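Local coordinates for encapsidation protein (Lactococcus phage asccphi28, PDB 7JQP) that probably acts as the ATPase of the phage DNA packaging motor, driving the viral genome into its capsid, at residues 43-48 with 118-123; 262-267 with 350-355. All blocks are in the same frame, centred on the assembly; numbering follows the deposited sequence.

How the interactions relate
From the N terminus, the chain passes a probable Walker A loop and runs down helix 32-46. Interaction 1 then closes a loop of 69 residues that holds strand 50-55 and the antiparallel hairpins 83-115, bringing strand 118-125 back against the C-terminal end of that helix. The remaining strands of the eleven-stranded sheet, apart from 21-26 ahead of the helix, follow. Interaction 2 opens only afterwards, at the linker 262-267, and closes 82 residues containing the whole of the smaller, six-stranded sheet by docking the start of helix 352-365 on that linker. The two loops lie in series, neither nested nor crossed. The centres of interactions 1 and 2 are about 45 Å apart, on opposite sides of the chain's centre.

Interaction 1 (43-48 with 118-123); sequences DLFFNN and RCIVYF
Arg118 reaches across to the C-terminal end of helix 32-46 and binds its carbonyl end, in an ASCE ATPase fold where this helix probably follows the Walker A loop. The arginine runs extended through CG and CD, then turns at chi3 (52°), which brings the guanidinium up to the carbonyls of the last turn. NH2 donates to Leu44 O in a nearly straight bond, though its very short modelled length is doubtful. NH1 adds a weak second bond to the same oxygen, 3.3 Å from it, and Phe45 O also lies near the guanidinium plane. Asn48, just past the helix, lays its CA over one guanidinium face, 3.6 Å from NH1. Its amide is tilted only 19° from the guanidinium, with OD1 4.0 Å from NE. The positive group probably also offsets the negative end of the helix dipole. At Cys119 the strand is fastened on other sides: its O accepts from Ser50 OG, and its N donates to Glu90 of a neighbouring subunit, which also packs on Arg118.

Ile120 forms the apolar centre. Its CB rests 3.9 Å from Leu44 CD2, the two side chains meeting at about a right angle. With CG1 placed between backbone N and carbonyl carbon (chi1 51°), CD1 reaches the Phe45 ring at its edge, 3.8 Å from CE1. That ring also stacks with Phe115 and touches Leu75 of helix 72-79. Ile120 and Val121 lie together across from Ile113 and both hydrogen-bond to its backbone, a classic beta bulge. Met51 of strand 50-55 touches both Val121 and Leu44, so helix and sheet share one apolar layer. At its margin, Val121 CG2 meets Leu44 CD2 at 4.0 Å.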
loop_
_atom_site.group_PDB
_atom_site.type_symbol
_atom_site.label_atom_id
_atom_site.label_comp_id
_atom_site.label_asym_id
_atom_site.label_seq_id
_atom_site.Cartn_x
_atom_site.Cartn_y
_atom_site.Cartn_z
ATOM N N ASP A 43 6.924 -37.262 -7.952
ATOM C CA ASP A 43 5.477 -37.390 -7.822
ATOM C C ASP A 43 4.757 -36.261 -8.547
ATOM O O ASP A 43 3.791 -36.498 -9.282
ATOM C CB ASP A 43 5.089 -37.413 -6.343
ATOM C CG ASP A 43 5.663 -38.609 -5.612
ATOM O OD1 ASP A 43 6.872 -38.877 -5.772
ATOM O OD2 ASP A 43 4.910 -39.271 -4.869
ATOM N N LEU A 44 5.214 -35.021 -8.363
ATOM C CA LEU A 44 4.511 -33.900 -8.973
ATOM C C LEU A 44 4.599 -33.966 -10.494
ATOM O O LEU A 44 3.618 -33.689 -11.194
ATOM C CB LEU A 44 5.081 -32.569 -8.487
ATOM C CG LEU A 44 4.838 -32.131 -7.045
ATOM C CD1 LEU A 44 5.645 -33.005 -6.097
ATOM C CD2 LEU A 44 5.169 -30.667 -6.847
ATOM N N PHE A 45 5.775 -34.323 -11.023
ATOM C CA PHE A 45 5.957 -34.298 -12.470
ATOM C C PHE A 45 5.176 -35.423 -13.150
ATOM O O PHE A 45 4.542 -35.198 -14.187
ATOM C CB PHE A 45 7.441 -34.371 -12.845
ATOM C CG PHE A 45 8.224 -33.109 -12.536
ATOM C CD1 PHE A 45 7.612 -32.008 -11.957
ATOM C CD2 PHE A 45 9.561 -33.011 -12.883
ATOM C CE1 PHE A 45 8.331 -30.854 -11.686
ATOM C CE2 PHE A 45 10.282 -31.858 -12.623
ATOM C CZ PHE A 45 9.666 -30.779 -12.026
ATOM N N PHE A 46 5.202 -36.639 -12.589
ATOM C CA PHE A 46 4.674 -37.800 -13.292
ATOM C C PHE A 46 3.569 -38.568 -12.574
ATOM O O PHE A 46 2.971 -39.459 -13.192
ATOM C CB PHE A 46 5.813 -38.786 -13.608
ATOM C CG PHE A 46 7.055 -38.126 -14.124
ATOM C CD1 PHE A 46 7.082 -37.566 -15.389
ATOM C CD2 PHE A 46 8.195 -38.058 -13.338
ATOM C CE1 PHE A 46 8.225 -36.952 -15.866
ATOM C CE2 PHE A 46 9.340 -37.445 -13.810
ATOM C CZ PHE A 46 9.356 -36.892 -15.075
ATOM N N ASN A 47 3.275 -38.273 -11.309
ATOM C CA ASN A 47 2.235 -38.991 -10.581
ATOM C C ASN A 47 0.934 -38.206 -10.451
ATOM O O ASN A 47 0.040 -38.628 -9.710
ATOM C CB ASN A 47 2.739 -39.391 -9.190
ATOM C CG ASN A 47 3.792 -40.483 -9.240
ATOM O OD1 ASN A 47 3.934 -41.179 -10.247
ATOM N ND2 ASN A 47 4.538 -40.637 -8.153
ATOM N N ASN A 48 0.803 -37.079 -11.147
ATOM C CA ASN A 48 -0.458 -36.337 -11.202
ATOM C C ASN A 48 -0.908 -35.890 -9.814
ATOM O O ASN A 48 -2.097 -35.917 -9.487
ATOM C CB ASN A 48 -1.551 -37.171 -11.877
ATOM C CG ASN A 48 -2.244 -36.429 -13.001
ATOM O OD1 ASN A 48 -1.723 -36.343 -14.113
ATOM N ND2 ASN A 48 -3.424 -35.890 -12.717
ATOM N N ARG A 118 -0.020 -28.074 -15.997
ATOM C CA ARG A 118 -0.723 -28.604 -14.835
ATOM C C ARG A 118 -0.102 -28.027 -13.574
ATOM O O ARG A 118 1.107 -28.159 -13.356
ATOM C CB ARG A 118 -0.674 -30.134 -14.798
ATOM C CG ARG A 118 -1.414 -30.741 -13.615
ATOM C CD ARG A 118 -1.372 -32.259 -13.658
ATOM N NE ARG A 118 -0.004 -32.749 -13.806
ATOM C CZ ARG A 118 0.811 -33.030 -12.794
ATOM N NH1 ARG A 118 0.406 -32.878 -11.540
ATOM N NH2 ARG A 118 2.039 -33.466 -13.041
ATOM N N CYS A 119 -0.929 -27.403 -12.740
ATOM C CA CYS A 119 -0.438 -26.818 -11.502
ATOM C C CYS A 119 0.118 -27.903 -10.592
ATOM O O CYS A 119 -0.562 -28.888 -10.292
ATOM C CB CYS A 119 -1.563 -26.068 -10.791
ATOM S SG CYS A 119 -1.076 -25.329 -9.218
ATOM N N ILE A 120 1.359 -27.713 -10.152
ATOM C CA ILE A 120 2.007 -28.661 -9.257
ATOM C C ILE A 120 2.313 -28.067 -7.891
ATOM O O ILE A 120 2.547 -28.831 -6.942
ATOM C CB ILE A 120 3.299 -29.223 -9.887
ATOM C CG1 ILE A 120 4.180 -28.077 -10.391
ATOM C CG2 ILE A 120 2.963 -30.188 -11.014
ATOM C CD1 ILE A 120 5.637 -28.454 -10.564
ATOM N N VAL A 121 2.323 -26.747 -7.743
ATOM C CA VAL A 121 2.571 -26.106 -6.458
ATOM C C VAL A 121 1.573 -24.976 -6.261
ATOM O O VAL A 121 1.320 -24.186 -7.175
ATOM C CB VAL A 121 4.019 -25.585 -6.355
ATOM C CG1 VAL A 121 4.262 -24.961 -4.990
ATOM C CG2 VAL A 121 5.008 -26.721 -6.596
ATOM N N TYR A 122 1.002 -24.916 -5.060
ATOM C CA TYR A 122 0.112 -23.846 -4.642
ATOM C C TYR A 122 0.775 -23.098 -3.492
ATOM O O TYR A 122 1.334 -23.719 -2.581
ATOM C CB TYR A 122 -1.251 -24.350 -4.143
ATOM C CG TYR A 122 -2.148 -25.055 -5.133
ATOM C CD1 TYR A 122 -1.968 -26.396 -5.432
ATOM C CD2 TYR A 122 -3.221 -24.392 -5.721
ATOM C CE1 TYR A 122 -2.804 -27.049 -6.317
ATOM C CE2 TYR A 122 -4.063 -25.036 -6.605
ATOM C CZ TYR A 122 -3.852 -26.364 -6.899
ATOM O OH TYR A 122 -4.691 -27.009 -7.780
ATOM N N PHE A 123 0.713 -21.774 -3.526
ATOM C CA PHE A 123 1.215 -20.934 -2.448
ATOM C C PHE A 123 0.033 -20.357 -1.683
ATOM O O PHE A 123 -0.850 -19.728 -2.276
ATOM C CB PHE A 123 2.118 -19.833 -3.007
ATOM C CG PHE A 123 3.380 -20.362 -3.642
ATOM C CD1 PHE A 123 4.502 -20.630 -2.876
ATOM C CD2 PHE A 123 3.433 -20.612 -5.005
ATOM C CE1 PHE A 123 5.655 -21.124 -3.456
ATOM C CE2 PHE A 123 4.585 -21.106 -5.589
ATOM C CZ PHE A 123 5.698 -21.364 -4.813
#

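Interaction 2 (262-267 with 350-355); sequences PYFKHY and ESPETF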
loop_
_atom_site.group_PDB
_atom_site.type_symbol
_atom_site.label_atom_id
_atom_site.label_comp_id
_atom_site.label_asym_id
_atom_site.label_seq_id
_atom_site.Cartn_x
_atom_site.Cartn_y
_atom_site.Cartn_z
ATOM N N PRO A 262 10.005 -23.947 30.430
ATOM C CA PRO A 262 9.176 -23.315 31.457
ATOM C C PRO A 262 9.602 -23.701 32.869
ATOM O O PRO A 262 10.261 -24.717 33.091
ATOM C CB PRO A 262 7.762 -23.858 31.168
ATOM C CG PRO A 262 7.849 -24.594 29.861
ATOM C CD PRO A 262 9.280 -25.036 29.744
ATOM N N TYR A 263 9.220 -22.851 33.828
ATOM C CA TYR A 263 9.461 -23.146 35.240
ATOM C C TYR A 263 8.339 -24.043 35.762
ATOM O O TYR A 263 7.167 -23.846 35.432
ATOM C CB TYR A 263 9.563 -21.872 36.102
ATOM C CG TYR A 263 10.717 -20.956 35.731
ATOM C CD1 TYR A 263 12.030 -21.388 35.843
ATOM C CD2 TYR A 263 10.496 -19.637 35.351
ATOM C CE1 TYR A 263 13.089 -20.563 35.509
ATOM C CE2 TYR A 263 11.552 -18.796 35.034
ATOM C CZ TYR A 263 12.846 -19.265 35.119
ATOM O OH TYR A 263 13.901 -18.437 34.807
ATOM N N PHE A 264 8.694 -25.021 36.598
ATOM C CA PHE A 264 7.736 -26.008 37.088
ATOM C C PHE A 264 7.782 -26.102 38.608
ATOM O O PHE A 264 8.862 -26.243 39.191
ATOM C CB PHE A 264 8.023 -27.387 36.471
ATOM C CG PHE A 264 7.936 -27.419 34.966
ATOM C CD1 PHE A 264 6.712 -27.533 34.329
ATOM C CD2 PHE A 264 9.083 -27.349 34.193
ATOM C CE1 PHE A 264 6.635 -27.566 32.950
ATOM C CE2 PHE A 264 9.013 -27.384 32.813
ATOM C CZ PHE A 264 7.787 -27.492 32.191
ATOM N N LYS A 265 6.613 -26.030 39.245
ATOM C CA LYS A 265 6.503 -26.170 40.695
ATOM C C LYS A 265 5.060 -26.545 41.029
ATOM O O LYS A 265 4.141 -26.300 40.242
ATOM C CB LYS A 265 6.885 -24.867 41.415
ATOM C CG LYS A 265 7.012 -24.962 42.937
ATOM C CD LYS A 265 8.349 -25.527 43.385
ATOM C CE LYS A 265 9.424 -24.433 43.382
ATOM N NZ LYS A 265 10.774 -24.967 43.722
ATOM N N HIS A 266 4.874 -27.160 42.199
ATOM C CA HIS A 266 3.563 -27.594 42.664
ATOM C C HIS A 266 3.148 -26.840 43.923
ATOM O O HIS A 266 3.946 -26.674 44.851
ATOM C CB HIS A 266 3.538 -29.095 42.958
ATOM C CG HIS A 266 2.235 -29.571 43.515
ATOM N ND1 HIS A 266 2.024 -29.752 44.864
ATOM C CD2 HIS A 266 1.067 -29.880 42.906
ATOM C CE1 HIS A 266 0.784 -30.161 45.062
ATOM N NE2 HIS A 266 0.184 -30.251 43.889
ATOM N N TYR A 267 1.885 -26.406 43.958
ATOM C CA TYR A 267 1.310 -25.680 45.089
ATOM C C TYR A 267 0.070 -26.422 45.571
ATOM O O TYR A 267 -0.849 -26.685 44.784
ATOM C CB TYR A 267 0.968 -24.242 44.686
ATOM C CG TYR A 267 0.499 -23.345 45.811
ATOM C CD1 TYR A 267 1.187 -23.279 47.015
ATOM C CD2 TYR A 267 -0.623 -22.544 45.654
ATOM C CE1 TYR A 267 0.758 -22.452 48.036
ATOM C CE2 TYR A 267 -1.049 -21.707 46.660
ATOM C CZ TYR A 267 -0.363 -21.672 47.855
ATOM O OH TYR A 267 -0.793 -20.841 48.865
ATOM N N GLU A 350 2.661 -27.235 36.711
ATOM C CA GLU A 350 2.805 -28.473 37.471
ATOM C C GLU A 350 3.770 -29.438 36.789
ATOM O O GLU A 350 4.630 -30.035 37.450
ATOM C CB GLU A 350 1.437 -29.126 37.675
ATOM C CG GLU A 350 0.634 -28.520 38.818
ATOM C CD GLU A 350 -0.637 -29.291 39.116
ATOM O OE1 GLU A 350 -1.097 -30.050 38.237
ATOM O OE2 GLU A 350 -1.171 -29.142 40.235
ATOM N N SER A 351 3.650 -29.606 35.477
ATOM C CA SER A 351 4.522 -30.509 34.737
ATOM C C SER A 351 4.473 -30.123 33.268
ATOM O O SER A 351 3.608 -29.339 32.851
ATOM C CB SER A 351 4.105 -31.978 34.928
ATOM O OG SER A 351 2.721 -32.153 34.673
ATOM N N PRO A 352 5.389 -30.651 32.453
ATOM C CA PRO A 352 5.317 -30.366 31.011
ATOM C C PRO A 352 4.003 -30.794 30.392
ATOM O O PRO A 352 3.525 -30.138 29.458
ATOM C CB PRO A 352 6.505 -31.156 30.443
ATOM C CG PRO A 352 7.471 -31.231 31.595
ATOM C CD PRO A 352 6.568 -31.471 32.786
ATOM N N GLU A 353 3.404 -31.882 30.879
ATOM C CA GLU A 353 2.104 -32.292 30.363
ATOM C C GLU A 353 1.061 -31.209 30.614
ATOM O O GLU A 353 0.304 -30.841 29.709
ATOM C CB GLU A 353 1.671 -33.614 30.998
ATOM C CG GLU A 353 0.346 -34.143 30.464
ATOM C CD GLU A 353 0.050 -35.563 30.908
ATOM O OE1 GLU A 353 0.236 -35.869 32.105
ATOM O OE2 GLU A 353 -0.357 -36.379 30.054
ATOM N N THR A 354 1.026 -30.666 31.835
ATOM C CA THR A 354 0.079 -29.598 32.137
ATOM C C THR A 354 0.384 -28.346 31.327
ATOM O O THR A 354 -0.534 -27.651 30.876
ATOM C CB THR A 354 0.096 -29.274 33.632
ATOM O OG1 THR A 354 1.448 -29.244 34.106
ATOM C CG2 THR A 354 -0.690 -30.307 34.415
ATOM N N PHE A 355 1.672 -28.038 31.145
ATOM C CA PHE A 355 2.057 -26.872 30.355
ATOM C C PHE A 355 1.503 -26.962 28.939
ATOM O O PHE A 355 1.060 -25.957 28.372
ATOM C CB PHE A 355 3.587 -26.734 30.354
ATOM C CG PHE A 355 4.116 -25.802 29.301
ATOM C CD1 PHE A 355 3.876 -24.442 29.371
ATOM C CD2 PHE A 355 4.880 -26.290 28.253
ATOM C CE1 PHE A 355 4.361 -23.590 28.394
ATOM C CE2 PHE A 355 5.374 -25.443 27.282
ATOM C CZ PHE A 355 5.115 -24.091 27.353
#
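Phe264 and Pro352 meet at about a right angle: the proline CD sits over one face of the phenyl ring, 4.3 Å from its centroid, in a CH-pi contact. CG of the same proline approaches the far end of the ring, 3.8 Å from Phe264 CZ, while Phe355 CB comes to the ring edge near CE1. A second CH-pi contact is better centred. Pro262 CG stands 3.6 Å from the centroid of the Phe355 ring, 8° off its normal, almost over the middle of the face. Phe355 holds its ring toward Pro262 because CG lies anti to the backbone N (chi1 165°).

At the other end of the contact the His266 and Glu350 side chains lie alongside each other, with the same heading. Glu350 OE2 lies near the plane of the imidazole at its edge, 3.6 Å from His266 CD2, and 4.1 Å from NE2; a protonated ring would probably feel some attraction to the carboxylate.

In the next shell, Tyr204 touches Pro262, Phe264 and Pro352, and His349 turns its ring edge-to-face with that of Phe355. A backbone bond between Tyr263 and His349 holds the linker beside the short strand 348-349. Within 350-355, Phe355 N bonds to Ser351 O, closing the first helical turn, and Ser351 OG donates to Thr354 OG1. With serine at the N-cap position and proline in the first turn behind it, this is a characteristic helix start, here covered by the irregular linker that leads into the six-stranded sheet.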